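Heme peroxidase (Bacteroides thetaiotaomicron, PDB 2GVK) is a dye-decolorizing peroxidase that probably uses a bound heme and hydrogen peroxide to oxidise dyes and related substrates. Local coordinates at residues 28-33 with 134-139; 160-165 with 243-248; 180-185 with 303-308. One frame throughout, in Å; residues are numbered along the deposited sequence. Where two conformers were deposited one is given.

Contact 1 of 3, residues 28-33 with 134-139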
# COMPACT_ATOMS: atom_id res chain seq x y z
N ILE A 28 -27.46 6.22 -7.13
CA ILE A 28 -28.85 5.90 -6.83
C ILE A 28 -29.76 7.11 -7.08
O ILE A 28 -29.50 8.19 -6.57
CB ILE A 28 -29.03 5.44 -5.37
CG1 ILE A 28 -28.38 4.08 -5.17
CG2 ILE A 28 -30.46 5.37 -5.02
CD1 ILE A 28 -28.25 3.68 -3.72
N VAL A 29 -30.81 6.91 -7.88
CA VAL A 29 -31.83 7.90 -8.06
C VAL A 29 -33.13 7.34 -7.51
O VAL A 29 -33.55 6.23 -7.86
CB VAL A 29 -32.00 8.30 -9.54
CG1 VAL A 29 -33.17 9.26 -9.71
CG2 VAL A 29 -30.72 8.92 -10.05
N TYR A 30 -33.73 8.09 -6.59
CA TYR A 30 -34.98 7.74 -5.97
C TYR A 30 -36.08 8.70 -6.40
O TYR A 30 -35.83 9.89 -6.58
CB TYR A 30 -34.87 7.88 -4.46
CG TYR A 30 -34.09 6.80 -3.73
CD1 TYR A 30 -34.51 5.50 -3.74
CD2 TYR A 30 -33.09 7.14 -2.82
CE1 TYR A 30 -33.90 4.52 -2.95
CE2 TYR A 30 -32.47 6.18 -2.03
CZ TYR A 30 -32.88 4.87 -2.11
OH TYR A 30 -32.32 3.92 -1.29
N ASN A 31 -37.31 8.21 -6.45
CA ASN A 31 -38.48 9.07 -6.45
C ASN A 31 -39.11 9.05 -5.06
O ASN A 31 -39.06 8.04 -4.37
CB ASN A 31 -39.51 8.60 -7.46
CG ASN A 31 -39.32 9.22 -8.83
OD1 ASN A 31 -38.51 10.12 -9.02
ND2 ASN A 31 -40.07 8.70 -9.82
N LEU A 32 -39.69 10.17 -4.66
CA LEU A 32 -40.43 10.24 -3.42
C LEU A 32 -41.76 9.54 -3.55
O LEU A 32 -42.39 9.59 -4.59
CB LEU A 32 -40.68 11.70 -3.03
CG LEU A 32 -39.45 12.57 -2.83
CD1 LEU A 32 -39.88 13.99 -2.56
CD2 LEU A 32 -38.59 12.04 -1.71
N THR A 33 -42.23 8.95 -2.45
CA THR A 33 -43.59 8.42 -2.36
C THR A 33 -44.51 9.45 -1.70
O THR A 33 -44.04 10.42 -1.11
CB THR A 33 -43.66 7.15 -1.52
OG1 THR A 33 -43.41 7.47 -0.14
CG2 THR A 33 -42.66 6.14 -2.00
N GLY A 134 -40.00 3.42 2.95
CA GLY A 134 -41.38 3.87 2.81
C GLY A 134 -41.52 5.24 2.17
O GLY A 134 -42.60 5.59 1.68
N ALA A 135 -40.43 5.99 2.17
CA ALA A 135 -40.40 7.39 1.66
C ALA A 135 -39.96 7.47 0.21
O ALA A 135 -40.17 8.51 -0.46
CB ALA A 135 -39.47 8.22 2.52
N VAL A 136 -39.36 6.40 -0.29
CA VAL A 136 -38.80 6.40 -1.64
C VAL A 136 -39.03 5.11 -2.40
O VAL A 136 -39.30 4.05 -1.81
CB VAL A 136 -37.22 6.66 -1.61
CG1 VAL A 136 -36.91 8.04 -1.05
CG2 VAL A 136 -36.52 5.58 -0.84
N VAL A 137 -38.95 5.23 -3.72
CA VAL A 137 -38.90 4.08 -4.60
C VAL A 137 -37.71 4.26 -5.55
O VAL A 137 -37.38 5.39 -5.93
CB VAL A 137 -40.23 3.91 -5.40
CG1 VAL A 137 -41.31 3.31 -4.51
CG2 VAL A 137 -40.69 5.22 -5.96
N SER A 138 -37.05 3.16 -5.90
CA SER A 138 -35.88 3.21 -6.79
C SER A 138 -36.27 3.53 -8.22
O SER A 138 -37.12 2.86 -8.80
CB SER A 138 -35.14 1.89 -6.78
OG SER A 138 -33.96 1.98 -7.55
N VAL A 139 -35.65 4.57 -8.79
CA VAL A 139 -35.75 4.86 -10.19
C VAL A 139 -34.60 4.19 -10.94
O VAL A 139 -34.81 3.55 -11.95
CB VAL A 139 -35.75 6.40 -10.47
CG1 VAL A 139 -35.71 6.68 -11.96
CG2 VAL A 139 -36.95 7.04 -9.84

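Contact 2 of 3, residues 160-165 with 243-248. With EDO (1,2-ethanediol), chain H.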
# COMPACT_ATOMS: atom_id res chain seq x y z
N THR A 160 -9.26 14.18 -18.17
CA THR A 160 -8.03 15.00 -18.20
C THR A 160 -8.36 16.51 -18.34
O THR A 160 -7.65 17.36 -17.81
CB THR A 160 -7.09 14.56 -19.31
OG1 THR A 160 -6.56 13.26 -18.98
CG2 THR A 160 -5.93 15.53 -19.47
N GLU A 161 -9.50 16.80 -18.98
CA GLU A 161 -9.95 18.16 -19.22
C GLU A 161 -10.58 18.82 -17.97
O GLU A 161 -10.84 20.03 -17.95
CB GLU A 161 -10.97 18.15 -20.37
CG GLU A 161 -12.46 17.78 -19.95
CD GLU A 161 -12.67 16.30 -19.49
OE1 GLU A 161 -11.80 15.42 -19.75
OE2 GLU A 161 -13.74 16.03 -18.89
N ASN A 162 -10.84 18.03 -16.94
CA ASN A 162 -11.40 18.59 -15.69
C ASN A 162 -10.46 19.65 -15.14
O ASN A 162 -9.25 19.45 -15.14
CB ASN A 162 -11.61 17.51 -14.65
CG ASN A 162 -12.92 16.74 -14.85
OD1 ASN A 162 -13.88 17.24 -15.41
ND2 ASN A 162 -12.96 15.54 -14.34
N PRO A 163 -11.01 20.76 -14.67
CA PRO A 163 -10.14 21.81 -14.12
C PRO A 163 -9.28 21.31 -12.96
O PRO A 163 -9.80 20.73 -11.99
CB PRO A 163 -11.13 22.91 -13.67
CG PRO A 163 -12.46 22.24 -13.58
CD PRO A 163 -12.44 21.12 -14.60
N ALA A 164 -7.98 21.52 -13.07
CA ALA A 164 -7.03 21.05 -12.09
C ALA A 164 -5.68 21.63 -12.42
O ALA A 164 -5.48 22.14 -13.50
CB ALA A 164 -6.96 19.52 -12.10
N VAL A 165 -4.75 21.55 -11.45
CA VAL A 165 -3.31 21.95 -11.62
C VAL A 165 -3.14 23.48 -11.66
O VAL A 165 -2.52 24.06 -10.76
CB VAL A 165 -2.65 21.28 -12.86
CG1 VAL A 165 -1.22 21.76 -13.02
CG2 VAL A 165 -2.69 19.74 -12.73
N LYS A 243 -16.50 25.72 -17.68
CA LYS A 243 -16.16 24.32 -17.46
C LYS A 243 -16.99 23.74 -16.38
O LYS A 243 -17.51 24.47 -15.51
CB LYS A 243 -14.68 24.18 -17.06
CG LYS A 243 -13.75 24.83 -18.02
CD LYS A 243 -12.30 24.56 -17.70
CE LYS A 243 -11.38 25.13 -18.78
NZ LYS A 243 -9.96 24.87 -18.50
N ILE A 244 -17.13 22.42 -16.41
CA ILE A 244 -17.74 21.68 -15.34
C ILE A 244 -16.77 20.58 -14.87
O ILE A 244 -15.69 20.40 -15.45
CB ILE A 244 -19.08 21.06 -15.77
CG1 ILE A 244 -18.86 19.88 -16.73
CG2 ILE A 244 -19.96 22.13 -16.40
CD1 ILE A 244 -20.15 19.15 -17.14
N VAL A 245 -17.13 19.89 -13.80
CA VAL A 245 -16.33 18.78 -13.28
C VAL A 245 -17.09 17.50 -13.55
O VAL A 245 -18.17 17.31 -13.04
CB VAL A 245 -16.09 18.94 -11.78
CG1 VAL A 245 -15.39 17.69 -11.20
CG2 VAL A 245 -15.29 20.19 -11.51
N ARG A 246 -16.51 16.64 -14.37
CA ARG A 246 -17.24 15.51 -14.94
C ARG A 246 -16.64 14.19 -14.49
O ARG A 246 -15.42 14.05 -14.39
CB ARG A 246 -17.25 15.60 -16.47
CG ARG A 246 -17.86 16.87 -17.02
CD ARG A 246 -17.99 16.89 -18.54
NE ARG A 246 -16.86 17.56 -19.18
CZ ARG A 246 -16.50 17.37 -20.44
NH1 ARG A 246 -17.19 16.54 -21.21
NH2 ARG A 246 -15.46 18.02 -20.94
N ALA A 247 -17.50 13.19 -14.27
CA ALA A 247 -17.13 11.79 -14.51
C ALA A 247 -17.84 11.17 -15.71
O ALA A 247 -18.93 11.61 -16.11
CB ALA A 247 -17.35 10.96 -13.26
N ASN A 248 -17.21 10.16 -16.29
CA ASN A 248 -17.88 9.21 -17.17
C ASN A 248 -17.59 7.78 -16.74
O ASN A 248 -16.75 7.09 -17.34
CB ASN A 248 -17.43 9.42 -18.61
CG ASN A 248 -18.02 10.68 -19.23
OD1 ASN A 248 -19.10 10.65 -19.81
ND2 ASN A 248 -17.30 11.78 -19.11
C1 EDO H . -20.60 14.71 -21.72
O1 EDO H . -22.02 14.42 -21.61
C2 EDO H . -19.76 13.42 -21.56
O2 EDO H . -18.39 13.75 -21.11
O HOH W 1 -8.84 22.20 -17.93
O HOH W 2 -14.58 13.70 -18.59
O HOH W 3 -14.79 18.79 -17.62

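Contact 3 of 3, residues 180-185 with 303-308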
# COMPACT_ATOMS: atom_id res chain seq x y z
N ALA A 180 -26.31 34.14 -4.09
CA ALA A 180 -25.74 34.09 -2.73
C ALA A 180 -26.50 33.19 -1.76
O ALA A 180 -25.88 32.60 -0.87
CB ALA A 180 -25.62 35.50 -2.16
N ASP A 181 -27.82 33.08 -1.90
CA ASP A 181 -28.59 32.27 -0.96
C ASP A 181 -28.24 30.79 -1.08
O ASP A 181 -28.55 30.00 -0.21
CB ASP A 181 -30.10 32.45 -1.17
CG ASP A 181 -30.58 33.89 -0.86
OD1 ASP A 181 -29.80 34.70 -0.31
OD2 ASP A 181 -31.74 34.20 -1.20
N PHE A 182 -27.59 30.43 -2.18
CA PHE A 182 -27.25 29.02 -2.43
C PHE A 182 -25.79 28.81 -2.74
O PHE A 182 -25.39 27.74 -3.18
CB PHE A 182 -28.12 28.47 -3.56
CG PHE A 182 -29.59 28.50 -3.23
CD1 PHE A 182 -30.12 27.57 -2.35
CD2 PHE A 182 -30.38 29.55 -3.64
CE1 PHE A 182 -31.43 27.65 -1.96
CE2 PHE A 182 -31.69 29.63 -3.26
CZ PHE A 182 -32.22 28.68 -2.41
N ALA A 183 -24.97 29.79 -2.39
CA ALA A 183 -23.54 29.68 -2.56
C ALA A 183 -23.03 28.48 -1.78
O ALA A 183 -23.48 28.22 -0.65
CB ALA A 183 -22.85 30.96 -2.08
N GLY A 184 -22.09 27.77 -2.38
CA GLY A 184 -21.59 26.52 -1.79
C GLY A 184 -22.32 25.30 -2.34
O GLY A 184 -21.93 24.18 -2.09
N GLY A 185 -23.42 25.53 -3.07
CA GLY A 185 -24.16 24.45 -3.70
C GLY A 185 -23.61 24.13 -5.09
O GLY A 185 -22.64 24.76 -5.56
N LEU A 303 -31.57 16.65 -13.77
CA LEU A 303 -30.86 17.68 -13.02
C LEU A 303 -31.20 17.62 -11.52
O LEU A 303 -32.36 17.49 -11.14
CB LEU A 303 -31.22 19.09 -13.56
CG LEU A 303 -30.67 20.29 -12.79
CD1 LEU A 303 -29.17 20.33 -12.85
CD2 LEU A 303 -31.27 21.60 -13.33
N PHE A 304 -30.17 17.74 -10.70
CA PHE A 304 -30.34 17.83 -9.25
C PHE A 304 -29.54 19.01 -8.69
O PHE A 304 -28.51 19.39 -9.23
CB PHE A 304 -29.87 16.54 -8.53
CG PHE A 304 -30.54 15.27 -9.02
CD1 PHE A 304 -30.03 14.58 -10.13
CD2 PHE A 304 -31.61 14.72 -8.34
CE1 PHE A 304 -30.61 13.37 -10.54
CE2 PHE A 304 -32.23 13.55 -8.80
CZ PHE A 304 -31.72 12.88 -9.90
N PHE A 305 -30.02 19.54 -7.59
CA PHE A 305 -29.33 20.54 -6.83
C PHE A 305 -28.71 19.91 -5.59
O PHE A 305 -29.39 19.28 -4.78
CB PHE A 305 -30.29 21.69 -6.41
CG PHE A 305 -29.69 22.65 -5.45
CD1 PHE A 305 -28.58 23.39 -5.79
CD2 PHE A 305 -30.24 22.81 -4.19
CE1 PHE A 305 -28.00 24.27 -4.89
CE2 PHE A 305 -29.67 23.70 -3.27
CZ PHE A 305 -28.56 24.43 -3.62
N VAL A 306 -27.41 20.14 -5.44
CA VAL A 306 -26.62 19.64 -4.36
C VAL A 306 -26.30 20.80 -3.39
O VAL A 306 -25.43 21.64 -3.69
CB VAL A 306 -25.31 19.05 -4.91
CG1 VAL A 306 -24.40 18.53 -3.76
CG2 VAL A 306 -25.59 17.97 -5.90
N PRO A 307 -27.01 20.89 -2.26
CA PRO A 307 -26.81 22.04 -1.37
C PRO A 307 -25.48 22.00 -0.63
O PRO A 307 -24.91 20.95 -0.46
CB PRO A 307 -28.00 21.94 -0.37
CG PRO A 307 -28.51 20.58 -0.50
CD PRO A 307 -28.07 19.98 -1.79
N SER A 308 -25.01 23.16 -0.19
CA SER A 308 -23.89 23.20 0.71
C SER A 308 -24.25 22.38 1.96
O SER A 308 -25.42 22.16 2.24
CB SER A 308 -23.58 24.63 1.11
OG SER A 308 -24.60 25.15 1.95
O HOH W 4 -26.25 25.72 -1.13
O HOH W 5 -25.59 27.49 0.89
O HOH W 6 -22.34 21.48 -2.49

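Contact 1 of 3, residues 28-33 with 134-139
Asn31 and Val137 form the hydrogen-bonded pair at the middle of strand 24-32 and its antiparallel neighbour 136-145, outermost in this chain's sheet. Asn31 N donates a hydrogen bond to Val137 O at 2.9 Å, and Val137 N returns one to Asn31 O. Val139 N closes on Val29 O at 2.8 Å, while at the other end Thr33 N bonds Ala135 O. Thr33 adds a side-chain grip: OG1 sits between its own N and carbonyl carbon (chi1 69°), where it donates to a lone pair of Gly134 O at 2.7 Å and is also hydrogen-bonded to Thr38 OG1. A short beta-branched hydroxyl suits this place beside the strand end, and the positive phi of Gly134 (93°) suits a residue without a side chain.

Where Tyr30 and Val136 pass, Val136 CG2 lies over one face of the phenol ring, 3.7 Å from its centroid, in a CH-pi contact; Ile28 CG2 covers the opposite face. Val139 CG2 presses on the amide of Asn31, 3.4 Å from CG. Ser138 points away from strand 24-32, and its OG bonds Ser255 of the second subunit.

The pairing thus satisfies the backbone groups of Val29, Asn31 and Thr33 that face residues 134-139, while the backbone of Tyr30 bonds Asp108 and Leu109; directional bonds fix the outermost strand, which can offer Ser138 to the subunit interface.

Contact 2 of 3, residues 160-165 with 243-248
Asn162 and Val245 bring their CA atoms to 5.5 Å where the irregular loop 160-165 passes the start of strand 245-253, and no backbone-to-backbone bond joins the two. The loop directly follows Asp158 and Gly159 of the GxxDG sequence characteristic of dye-decolorizing peroxidases, and Asn248 ND2 bonds Asp158 OD2. The amide of Asn162 does the joining: Arg246 N donates to Asn162 OD1 at 2.9 Å, and Asn162 ND2 donates to Arg246 O, also at 2.9 Å and almost straight (175°), on a lone pair and in the amide plane. An asparagine suits the place because a single flat group carries acceptor and donor side by side. With an alanine here, the N-H and C=O of Arg246 would probably lose these two mates, and the loop its direct hydrogen bonds to the strand.

Beside this, Glu161 crosses Arg246 at about a right angle. In the conformer described, its CG lies between the backbone N and carbonyl carbon (chi1 83°) and the chain bends at chi2, which carries OE2 over one face of the guanidinium, 3.3 Å from Arg246 NH2; no N-H points at it, and the attraction is one of charge. Arg246 NE turns instead to a water near Asn162 OD1 and Ile244 O. Pro163 touches Ile244 O by CD and Val245 CG2 by CG; proline, with no N-H to satisfy, suits this place.

The loop is therefore tied to the strand's backbone through a side-chain amide, with water and, in that Glu161 conformer, opposite charge probably steadying the arginine.

Contact 3 of 3, residues 180-185 with 303-308
A type II beta turn, Phe182 to Gly185, leads into strand 186-195 and packs against the end of strand 296-306, where that strand gives way to helix 309-315. Gly185 N bonds Phe182 O at 3.0 Å to close the turn. Gly184, in the third position, has a positive phi (94°), which glycine tolerates readily, and a side chain there would also come tight against Ser308 CB. Gly185 must be bare for another reason: its CA sits 3.1 Å from Val306 O and 4.0 Å from Phe305 CE1, and a CB would run into the phenylalanine ring.

The apolar part of the meeting is made by two rings. Phe305, with CG anti to its backbone N (chi1 171°), swings its far end toward the turn until CZ lies 3.7 Å from Phe182 CD1. The planes are 88° apart, but the offset makes the approach oblique. Trp76 meets Phe305 edge-to-face, and Leu311 of the following helix touches both phenylalanines, so the two rings pack together with Leu311 in a buried corner.

The polar atoms are joined by water, with no direct hydrogen bond between the two segments. One water donates to Phe182 O and accepts from Ser308 N at 3.0 Å; a second donates to Ala183 O and pairs with Ser308 OG at 2.8 Å. Ser308 is the N-cap of helix 309-315, and its OG bonds Leu311 N, a task suited to a short hydroxyl side chain.

Water thus satisfies the turn carbonyls of Phe182 and Ala183 and links them to the N and OG of the N-cap residue, while bare glycines let the backbones approach closely.

All three contacts involve the eight-stranded antiparallel sheet, consistent with the beta-barrel fold of dye-decolorizing peroxidases. Contact 1, in the N-terminal half, joins strands 24-32 and 136-145 and closes along the chain before the others open. Contacts 2 and 3 belong to the C-terminal half, and their segments alternate in sequence. Contact 2 reaches the other outermost strand, 245-253, and its centre lies about 29 Å from that of contact 1, across the centre of the chain. Contact 3, its centre about 21 Å from that of contact 1 and about 19 Å from that of contact 2, involves inner strand 296-306; Phe304 packs on Val29, so the contacts tie both ends and an inner strand of a sheet that both halves share.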